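Long-range contacts in uroporphyrinogen-III synthetase (Pseudomonas syringae pv. tomato, PDB 3RE1), which probably catalyses the cyclisation of the linear tetrapyrrole hydroxymethylbilane to uroporphyrinogen III, a step of porphyrin biosynthesis: residues Leu222-Pro227 with Ala238-Val243; Leu17-Pro22 with Gly196-Ser201; Gly37-Ser42 with Glu190-Asn195. One frame throughout, in Å; residues are numbered along the deposited sequence.

Interaction 1 of 3, residues Leu222-Pro227 with Ala238-Val243; sequences LPLFVP and AGARNV
N242 N and L222 O are joined through one water, which accepts from N242 N at 2.7 Å and donates to L222 O at 2.9 Å. Next to this bridge the two backbones meet directly: L224 N donates a hydrogen bond to N242 O (2.9 Å, N-H...O angle 169°), although the position of that oxygen is less certain than the rest. One step further on, V243 CA approaches L224 O at 3.6 Å, a CA-H...O contact bent to 137° at the hydrogen. L224 and V243 form a parallel bridge, which fixes the register of the pair.

With CG of N242 anti to its own nitrogen (chi1 -171°), the amide reaches across to P223, and ND2 lies 3.4 Å from P223 CG and 3.6 Å from P223 CA. This is van der Waals contact of an amide nitrogen against a proline ring. The side chains of V226 and V243 cross at about a right angle, CG1 of V226 lying 3.7 Å from CG1 of V243, while L224 CD2 rests against A240 CB at 3.9 Å.

G239, the first residue past helix 229-238, has the positive phi of a Schellman motif, and the chain then turns into strand 243-245. Strand, helix and strand thus make a beta-alpha-beta crossover. The helix covers L224, V226 and V243 through V231, A232 and A235, F225 packs on helix 251-260, and strand 196-198 adjoins strand 224-226 in the sheet.

Interaction 2 of 3, residues Leu17-Pro22 with Gly196-Ser201; sequences LLLTRP and GLVVSS
Strands 16-19 and 196-198 are neighbours inside a five-stranded parallel sheet whose strand order, 2-1-3-4-5, is that of a flavodoxin-like alpha/beta fold. L18 N donates to G196 O at 2.9 Å, with a bent N-H...O angle of 138°; V198 N returns a weak bond to L18 O. L17 CD2 lies 3.7 Å from G196 CA, over a position that has no side chain, and L18 CD1 meets L197 CD2 at 3.8 Å.

Beyond the strands T20 takes over. A chi1 of 65° tucks its OG1 between the two backbone branches, from where it donates to V198 O at 2.8 Å, in the carbonyl plane and on a lone pair (C=O...OG1 angle 131°). The same hydroxyl receives a bond from a water that accepts from S200 N, so the two segments stay tied where they diverge. A second water accepts from T20 N and, at 3.0 Å, from R21 NE.

R21 kinks at its third torsion, sends NH1 to A249 O and packs on segment 196-201: V198 CG1 sits at the guanidinium edge, 3.5 Å from NH2, and S200 CB lies over the centre of one face, 3.6 Å above its plane.

Interaction 3 of 3, residues Gly37-Ser42 with Glu190-Asn195; sequences GIFSSS and EVERLN
F39 meets E192 and L194 with the edge of its ring. E192 OE1 lies near the ring plane, 3.3 Å from F39 CZ and 3.7 Å from F39 CE2, so the carboxylate oxygen faces the ring's hydrogens. The planes of ring and carboxylate are 34° apart, and the two side chains run at about a right angle to each other. Such an approach would be expected to be mildly favourable electrostatically, since the rim of a phenyl ring is its positive part. R16 is in cation-pi contact with the same ring.

Conformation explains how the groups reach one another. F39 extends with CG anti to its backbone nitrogen (chi1 174°), which carries the ring out toward the other segment. The E192 chain folds at its second torsion (chi2 -49°): its CG stays 4.1 Å from both CB and OG of S41, while the carboxylate turns off to the phenyl edge. L194 brings CD1 to F39 CE2 at 4.0 Å, also near the ring plane, and CD2 to 4.4 Å from S41 CB. The S41 hydroxyl touches only the CG methylene of E192 within this contact; its hydrogen-bond partner is R188 NE.

No hydrogen bond crosses this contact, and the nearest CA pair, S41 with E192, is 7.3 Å apart, too wide for strand pairing. R193 N bonds to E190 O at 2.9 Å, and R193 has positive phi: a Schellman motif ends helix 186-191, and the turn leading on to strand 196-198 packs beside edge strand 39-42 of the parallel alpha/beta sheet.

In the fold
All three contacts involve one parallel sheet, ordered 39-42, 16-19, 196-198, 224-226, 243-245; interaction 3 joins strand 39-42 to the turn before strand 196-198. Interaction 2 lies between the other two: its centre is about 11 Å from each of theirs, and those two are about 17 Å apart. Probable backbone hydrogen bonds connect neighbours, F225 N to L197 O at 2.7 Å and L19 N to S41 O at 3.1 Å. Along the chain, interaction 3 is nested within the loop closed by interaction 2, and interaction 1 follows both. That loop includes the whole mixed sheet, so this domain is assembled from the two ends of the chain, with the other inserted between them.

Interaction 1 of 3, residues Leu222-Pro227 with Ala238-Val243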
loop_
_atom_site.group_PDB
_atom_site.type_symbol
_atom_site.label_atom_id
_atom_site.label_comp_id
_atom_site.label_asym_id
_atom_site.label_seq_id
_atom_site.Cartn_x
_atom_site.Cartn_y
_atom_site.Cartn_z
ATOM N N LEU A 222 -6.921 12.793 -18.224
ATOM C CA LEU A 222 -7.607 13.125 -16.960
ATOM C C LEU A 222 -6.637 13.252 -15.809
ATOM O O LEU A 222 -5.590 12.623 -15.805
ATOM C CB LEU A 222 -8.626 12.050 -16.609
ATOM C CG LEU A 222 -9.689 11.904 -17.684
ATOM C CD1 LEU A 222 -10.390 10.550 -17.556
ATOM C CD2 LEU A 222 -10.655 13.095 -17.563
ATOM N N PRO A 223 -6.966 14.086 -14.822
ATOM C CA PRO A 223 -6.058 14.223 -13.690
ATOM C C PRO A 223 -5.874 12.894 -13.021
ATOM O O PRO A 223 -6.848 12.227 -12.692
ATOM C CB PRO A 223 -6.771 15.208 -12.779
ATOM C CG PRO A 223 -7.481 16.115 -13.782
ATOM C CD PRO A 223 -8.011 15.122 -14.815
ATOM N N LEU A 224 -4.621 12.507 -12.820
ATOM C CA LEU A 224 -4.335 11.252 -12.168
ATOM C C LEU A 224 -3.634 11.482 -10.837
ATOM O O LEU A 224 -2.511 12.003 -10.805
ATOM C CB LEU A 224 -3.498 10.363 -13.092
ATOM C CG LEU A 224 -2.957 9.071 -12.475
ATOM C CD1 LEU A 224 -4.101 8.170 -12.081
ATOM C CD2 LEU A 224 -1.995 8.405 -13.451
ATOM N N PHE A 225 -4.282 11.062 -9.755
ATOM C CA PHE A 225 -3.752 11.236 -8.402
ATOM C C PHE A 225 -2.974 10.005 -7.857
ATOM O O PHE A 225 -3.557 8.999 -7.419
ATOM C CB PHE A 225 -4.902 11.600 -7.452
ATOM C CG PHE A 225 -5.531 12.930 -7.752
ATOM C CD1 PHE A 225 -6.503 13.042 -8.740
ATOM C CD2 PHE A 225 -5.106 14.086 -7.081
ATOM C CE1 PHE A 225 -7.055 14.278 -9.051
ATOM C CE2 PHE A 225 -5.634 15.318 -7.373
ATOM C CZ PHE A 225 -6.626 15.427 -8.362
ATOM N N VAL A 226 -1.650 10.104 -7.910
ATOM C CA VAL A 226 -0.765 9.031 -7.505
ATOM C C VAL A 226 -0.244 9.254 -6.095
ATOM O O VAL A 226 -0.026 10.397 -5.679
ATOM C CB VAL A 226 0.412 8.928 -8.470
ATOM C CG1 VAL A 226 -0.145 8.924 -9.859
ATOM C CG2 VAL A 226 1.404 10.098 -8.266
ATOM N N PRO A 227 -0.017 8.165 -5.349
ATOM C CA PRO A 227 0.426 8.225 -3.962
ATOM C C PRO A 227 1.867 8.677 -3.766
ATOM O O PRO A 227 2.196 9.203 -2.697
ATOM C CB PRO A 227 0.261 6.774 -3.484
ATOM C CG PRO A 227 -0.556 6.087 -4.526
ATOM C CD PRO A 227 -0.163 6.767 -5.783
ATOM N N ALA A 238 3.845 5.529 -18.788
ATOM C CA ALA A 238 2.666 5.019 -19.476
ATOM C C ALA A 238 1.959 6.057 -20.362
ATOM O O ALA A 238 1.082 5.707 -21.143
ATOM C CB ALA A 238 1.696 4.472 -18.457
ATOM N N GLY A 239 2.328 7.324 -20.241
ATOM C CA GLY A 239 1.695 8.338 -21.049
ATOM C C GLY A 239 0.686 9.252 -20.375
ATOM O O GLY A 239 0.124 10.140 -21.016
ATOM N N ALA A 240 0.424 9.040 -19.094
ATOM C CA ALA A 240 -0.434 9.954 -18.370
ATOM C C ALA A 240 0.160 11.374 -18.543
ATOM O O ALA A 240 1.371 11.588 -18.347
ATOM C CB ALA A 240 -0.473 9.552 -16.899
ATOM N N ARG A 241 -0.672 12.335 -18.920
ATOM C CA ARG A 241 -0.183 13.700 -19.137
ATOM C C ARG A 241 -0.405 14.670 -17.961
ATOM O O ARG A 241 0.164 15.758 -17.931
ATOM C CB ARG A 241 -0.808 14.281 -20.396
ATOM C CG ARG A 241 -0.774 13.365 -21.599
ATOM C CD ARG A 241 -1.910 13.732 -22.583
ATOM N NE ARG A 241 -2.407 12.530 -23.242
ATOM C CZ ARG A 241 -3.674 12.327 -23.596
ATOM N NH1 ARG A 241 -4.586 13.259 -23.360
ATOM N NH2 ARG A 241 -4.028 11.184 -24.186
ATOM N N ASN A 242 -1.245 14.287 -17.011
ATOM C CA ASN A 242 -1.549 15.157 -15.879
ATOM C C ASN A 242 -1.441 14.376 -14.570
ATOM O O ASN A 242 -2.441 14.002 -13.985
ATOM C CB ASN A 242 -2.947 15.777 -16.033
ATOM C CG ASN A 242 -3.222 16.860 -14.979
ATOM O OD1 ASN A 242 -2.297 17.283 -14.274
ATOM N ND2 ASN A 242 -4.497 17.290 -14.844
ATOM N N VAL A 243 -0.214 14.126 -14.131
ATOM C CA VAL A 243 0.026 13.331 -12.945
ATOM C C VAL A 243 0.145 14.199 -11.707
ATOM O O VAL A 243 0.983 15.092 -11.640
ATOM C CB VAL A 243 1.284 12.474 -13.092
ATOM C CG1 VAL A 243 1.484 11.613 -11.828
ATOM C CG2 VAL A 243 1.171 11.617 -14.362
HETATM O O HOH W 1 -2.736 12.210 -16.280
#

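Interaction 2 of 3, residues Leu17-Pro22 with Gly196-Ser201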
loop_
_atom_site.group_PDB
_atom_site.type_symbol
_atom_site.label_atom_id
_atom_site.label_comp_id
_atom_site.label_asym_id
_atom_site.label_seq_id
_atom_site.Cartn_x
_atom_site.Cartn_y
_atom_site.Cartn_z
ATOM N N LEU A 17 -14.367 12.093 -8.580
ATOM C CA LEU A 17 -13.237 11.185 -8.585
ATOM C C LEU A 17 -13.586 9.730 -8.768
ATOM O O LEU A 17 -14.679 9.304 -8.438
ATOM C CB LEU A 17 -12.464 11.372 -7.294
ATOM C CG LEU A 17 -11.955 12.803 -7.178
ATOM C CD1 LEU A 17 -11.246 12.938 -5.865
ATOM C CD2 LEU A 17 -11.005 13.140 -8.343
ATOM N N LEU A 18 -12.643 8.979 -9.316
ATOM C CA LEU A 18 -12.765 7.540 -9.448
ATOM C C LEU A 18 -11.775 7.014 -8.420
ATOM O O LEU A 18 -10.701 7.586 -8.272
ATOM C CB LEU A 18 -12.308 7.087 -10.833
ATOM C CG LEU A 18 -12.826 5.739 -11.369
ATOM C CD1 LEU A 18 -11.771 5.091 -12.252
ATOM C CD2 LEU A 18 -13.147 4.803 -10.272
ATOM N N LEU A 19 -12.149 5.962 -7.693
ATOM C CA LEU A 19 -11.321 5.389 -6.640
ATOM C C LEU A 19 -11.108 3.977 -7.041
ATOM O O LEU A 19 -12.050 3.297 -7.449
ATOM C CB LEU A 19 -12.005 5.443 -5.290
ATOM C CG LEU A 19 -12.449 6.823 -4.792
ATOM C CD1 LEU A 19 -13.104 6.705 -3.402
ATOM C CD2 LEU A 19 -11.299 7.737 -4.721
ATOM N N THR A 20 -9.851 3.539 -6.945
ATOM C CA THR A 20 -9.476 2.198 -7.381
ATOM C C THR A 20 -8.967 1.211 -6.320
ATOM O O THR A 20 -8.749 0.026 -6.617
ATOM C CB THR A 20 -8.438 2.279 -8.484
ATOM O OG1 THR A 20 -7.241 2.846 -7.946
ATOM C CG2 THR A 20 -8.972 3.144 -9.656
ATOM N N ARG A 21 -8.813 1.673 -5.083
ATOM C CA ARG A 21 -8.341 0.788 -4.026
ATOM C C ARG A 21 -9.374 -0.281 -3.576
ATOM O O ARG A 21 -10.479 -0.357 -4.113
ATOM C CB ARG A 21 -7.858 1.648 -2.863
ATOM C CG ARG A 21 -8.929 2.247 -2.023
ATOM C CD ARG A 21 -8.307 3.304 -1.170
ATOM N NE ARG A 21 -7.918 4.402 -2.029
ATOM C CZ ARG A 21 -7.031 5.341 -1.722
ATOM N NH1 ARG A 21 -6.419 5.332 -0.552
ATOM N NH2 ARG A 21 -6.760 6.288 -2.607
ATOM N N PRO A 22 -9.010 -1.131 -2.597
ATOM C CA PRO A 22 -9.894 -2.193 -2.054
ATOM C C PRO A 22 -11.256 -1.703 -1.608
ATOM O O PRO A 22 -11.413 -0.554 -1.185
ATOM C CB PRO A 22 -9.116 -2.729 -0.842
ATOM C CG PRO A 22 -7.692 -2.532 -1.243
ATOM C CD PRO A 22 -7.668 -1.188 -1.980
ATOM N N GLY A 196 -11.609 12.721 -12.732
ATOM C CA GLY A 196 -10.384 12.560 -11.976
ATOM C C GLY A 196 -10.175 11.095 -11.630
ATOM O O GLY A 196 -11.140 10.345 -11.400
ATOM N N LEU A 197 -8.915 10.679 -11.588
ATOM C CA LEU A 197 -8.599 9.284 -11.319
ATOM C C LEU A 197 -7.635 9.185 -10.167
ATOM O O LEU A 197 -6.655 9.926 -10.108
ATOM C CB LEU A 197 -7.993 8.625 -12.570
ATOM C CG LEU A 197 -8.778 8.823 -13.875
ATOM C CD1 LEU A 197 -7.933 8.402 -15.099
ATOM C CD2 LEU A 197 -10.090 8.051 -13.834
ATOM N N VAL A 198 -7.922 8.257 -9.258
ATOM C CA VAL A 198 -7.078 8.011 -8.090
ATOM C C VAL A 198 -6.653 6.562 -7.979
ATOM O O VAL A 198 -7.464 5.666 -8.176
ATOM C CB VAL A 198 -7.783 8.364 -6.793
ATOM C CG1 VAL A 198 -6.827 8.141 -5.604
ATOM C CG2 VAL A 198 -8.245 9.825 -6.830
ATOM N N VAL A 199 -5.365 6.361 -7.683
ATOM C CA VAL A 199 -4.781 5.068 -7.459
ATOM C C VAL A 199 -4.031 5.155 -6.132
ATOM O O VAL A 199 -3.564 6.228 -5.751
ATOM C CB VAL A 199 -3.783 4.694 -8.556
ATOM C CG1 VAL A 199 -4.511 4.386 -9.808
ATOM C CG2 VAL A 199 -2.792 5.794 -8.751
ATOM N N SER A 200 -3.919 4.035 -5.424
ATOM C CA SER A 200 -3.287 4.058 -4.122
ATOM C C SER A 200 -1.950 3.316 -4.066
ATOM O O SER A 200 -1.229 3.436 -3.074
ATOM C CB SER A 200 -4.237 3.489 -3.088
ATOM O OG SER A 200 -4.432 2.102 -3.305
ATOM N N SER A 201 -1.619 2.562 -5.119
ATOM C CA SER A 201 -0.361 1.825 -5.184
ATOM C C SER A 201 0.142 1.755 -6.609
ATOM O O SER A 201 -0.548 2.151 -7.546
ATOM C CB SER A 201 -0.558 0.391 -4.667
ATOM O OG SER A 201 -1.505 -0.334 -5.448
HETATM O O HOH W 2 -8.062 4.675 -5.026
HETATM O O HOH W 3 -5.077 1.955 -6.493
#

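Interaction 3 of 3, residues Gly37-Ser42 with Glu190-Asn195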
loop_
_atom_site.group_PDB
_atom_site.type_symbol
_atom_site.label_atom_id
_atom_site.label_comp_id
_atom_site.label_asym_id
_atom_site.label_seq_id
_atom_site.Cartn_x
_atom_site.Cartn_y
_atom_site.Cartn_z
ATOM N N GLY A 37 -17.976 17.154 0.504
ATOM C CA GLY A 37 -18.579 17.813 -0.657
ATOM C C GLY A 37 -17.959 17.439 -1.997
ATOM O O GLY A 37 -17.870 18.276 -2.922
ATOM N N ILE A 38 -17.530 16.179 -2.099
ATOM C CA ILE A 38 -16.928 15.640 -3.319
ATOM C C ILE A 38 -17.499 14.253 -3.615
ATOM O O ILE A 38 -17.447 13.343 -2.773
ATOM C CB ILE A 38 -15.387 15.521 -3.198
ATOM C CG1 ILE A 38 -14.761 16.853 -2.797
ATOM C CG2 ILE A 38 -14.789 15.107 -4.531
ATOM C CD1 ILE A 38 -14.855 18.003 -3.748
ATOM N N PHE A 39 -18.038 14.091 -4.816
ATOM C CA PHE A 39 -18.597 12.802 -5.235
ATOM C C PHE A 39 -17.475 11.865 -5.629
ATOM O O PHE A 39 -16.372 12.304 -5.916
ATOM C CB PHE A 39 -19.554 13.001 -6.421
ATOM C CG PHE A 39 -20.068 11.714 -7.014
ATOM C CD1 PHE A 39 -21.130 11.031 -6.421
ATOM C CD2 PHE A 39 -19.486 11.182 -8.164
ATOM C CE1 PHE A 39 -21.617 9.836 -6.981
ATOM C CE2 PHE A 39 -19.952 9.995 -8.734
ATOM C CZ PHE A 39 -21.023 9.319 -8.141
ATOM N N SER A 40 -17.757 10.576 -5.657
ATOM C CA SER A 40 -16.784 9.603 -6.111
ATOM C C SER A 40 -17.499 8.307 -6.416
ATOM O O SER A 40 -18.584 8.061 -5.924
ATOM C CB SER A 40 -15.718 9.366 -5.034
ATOM O OG SER A 40 -16.256 8.662 -3.929
ATOM N N SER A 41 -16.901 7.476 -7.239
ATOM C CA SER A 41 -17.440 6.163 -7.498
ATOM C C SER A 41 -16.295 5.172 -7.342
ATOM O O SER A 41 -15.181 5.403 -7.819
ATOM C CB SER A 41 -17.993 6.087 -8.901
ATOM O OG SER A 41 -18.294 4.733 -9.224
ATOM N N SER A 42 -16.568 4.059 -6.683
ATOM C CA SER A 42 -15.522 3.121 -6.442
ATOM C C SER A 42 -15.573 1.927 -7.352
ATOM O O SER A 42 -16.590 1.268 -7.476
ATOM C CB SER A 42 -15.547 2.696 -4.982
ATOM O OG SER A 42 -15.279 3.824 -4.158
ATOM N N GLU A 190 -17.635 7.415 -17.788
ATOM C CA GLU A 190 -18.598 8.161 -18.615
ATOM C C GLU A 190 -19.940 8.388 -17.945
ATOM O O GLU A 190 -20.307 9.522 -17.661
ATOM C CB GLU A 190 -18.804 7.459 -19.972
ATOM C CG GLU A 190 -17.579 7.532 -20.872
ATOM C CD GLU A 190 -17.009 8.946 -20.911
ATOM O OE1 GLU A 190 -17.620 9.817 -21.575
ATOM O OE2 GLU A 190 -15.959 9.190 -20.274
ATOM N N VAL A 191 -20.657 7.301 -17.683
ATOM C CA VAL A 191 -21.942 7.332 -16.977
ATOM C C VAL A 191 -21.878 8.046 -15.626
ATOM O O VAL A 191 -22.868 8.659 -15.208
ATOM C CB VAL A 191 -22.485 5.900 -16.737
ATOM C CG1 VAL A 191 -23.815 5.941 -15.994
ATOM C CG2 VAL A 191 -22.624 5.159 -18.066
ATOM N N GLU A 192 -20.747 7.957 -14.929
ATOM C CA GLU A 192 -20.627 8.627 -13.634
ATOM C C GLU A 192 -20.046 10.035 -13.759
ATOM O O GLU A 192 -20.002 10.789 -12.778
ATOM C CB GLU A 192 -19.794 7.814 -12.656
ATOM C CG GLU A 192 -20.473 6.583 -12.178
ATOM C CD GLU A 192 -21.892 6.863 -11.694
ATOM O OE1 GLU A 192 -22.078 7.733 -10.815
ATOM O OE2 GLU A 192 -22.830 6.211 -12.190
ATOM N N ARG A 193 -19.597 10.376 -14.961
ATOM C CA ARG A 193 -19.109 11.723 -15.254
ATOM C C ARG A 193 -17.831 12.050 -14.527
ATOM O O ARG A 193 -17.620 13.199 -14.165
ATOM C CB ARG A 193 -20.166 12.742 -14.830
ATOM C CG ARG A 193 -20.484 13.828 -15.823
ATOM C CD ARG A 193 -21.911 13.723 -16.330
ATOM N NE ARG A 193 -22.855 13.416 -15.265
ATOM C CZ ARG A 193 -23.172 14.255 -14.289
ATOM N NH1 ARG A 193 -22.612 15.464 -14.229
ATOM N NH2 ARG A 193 -24.058 13.880 -13.379
ATOM N N LEU A 194 -16.986 11.048 -14.292
ATOM C CA LEU A 194 -15.771 11.251 -13.495
ATOM C C LEU A 194 -14.757 12.056 -14.271
ATOM O O LEU A 194 -14.490 11.768 -15.432
ATOM C CB LEU A 194 -15.145 9.918 -13.078
ATOM C CG LEU A 194 -15.792 9.013 -12.015
ATOM C CD1 LEU A 194 -16.685 9.792 -11.092
ATOM C CD2 LEU A 194 -16.552 7.852 -12.625
ATOM N N ASN A 195 -14.180 13.055 -13.621
ATOM C CA ASN A 195 -13.143 13.874 -14.251
ATOM C C ASN A 195 -11.813 13.801 -13.459
ATOM O O ASN A 195 -10.996 14.708 -13.501
ATOM C CB ASN A 195 -13.626 15.325 -14.344
ATOM C CG ASN A 195 -13.966 15.892 -12.974
ATOM O OD1 ASN A 195 -14.226 15.137 -12.020
ATOM N ND2 ASN A 195 -13.948 17.211 -12.857
#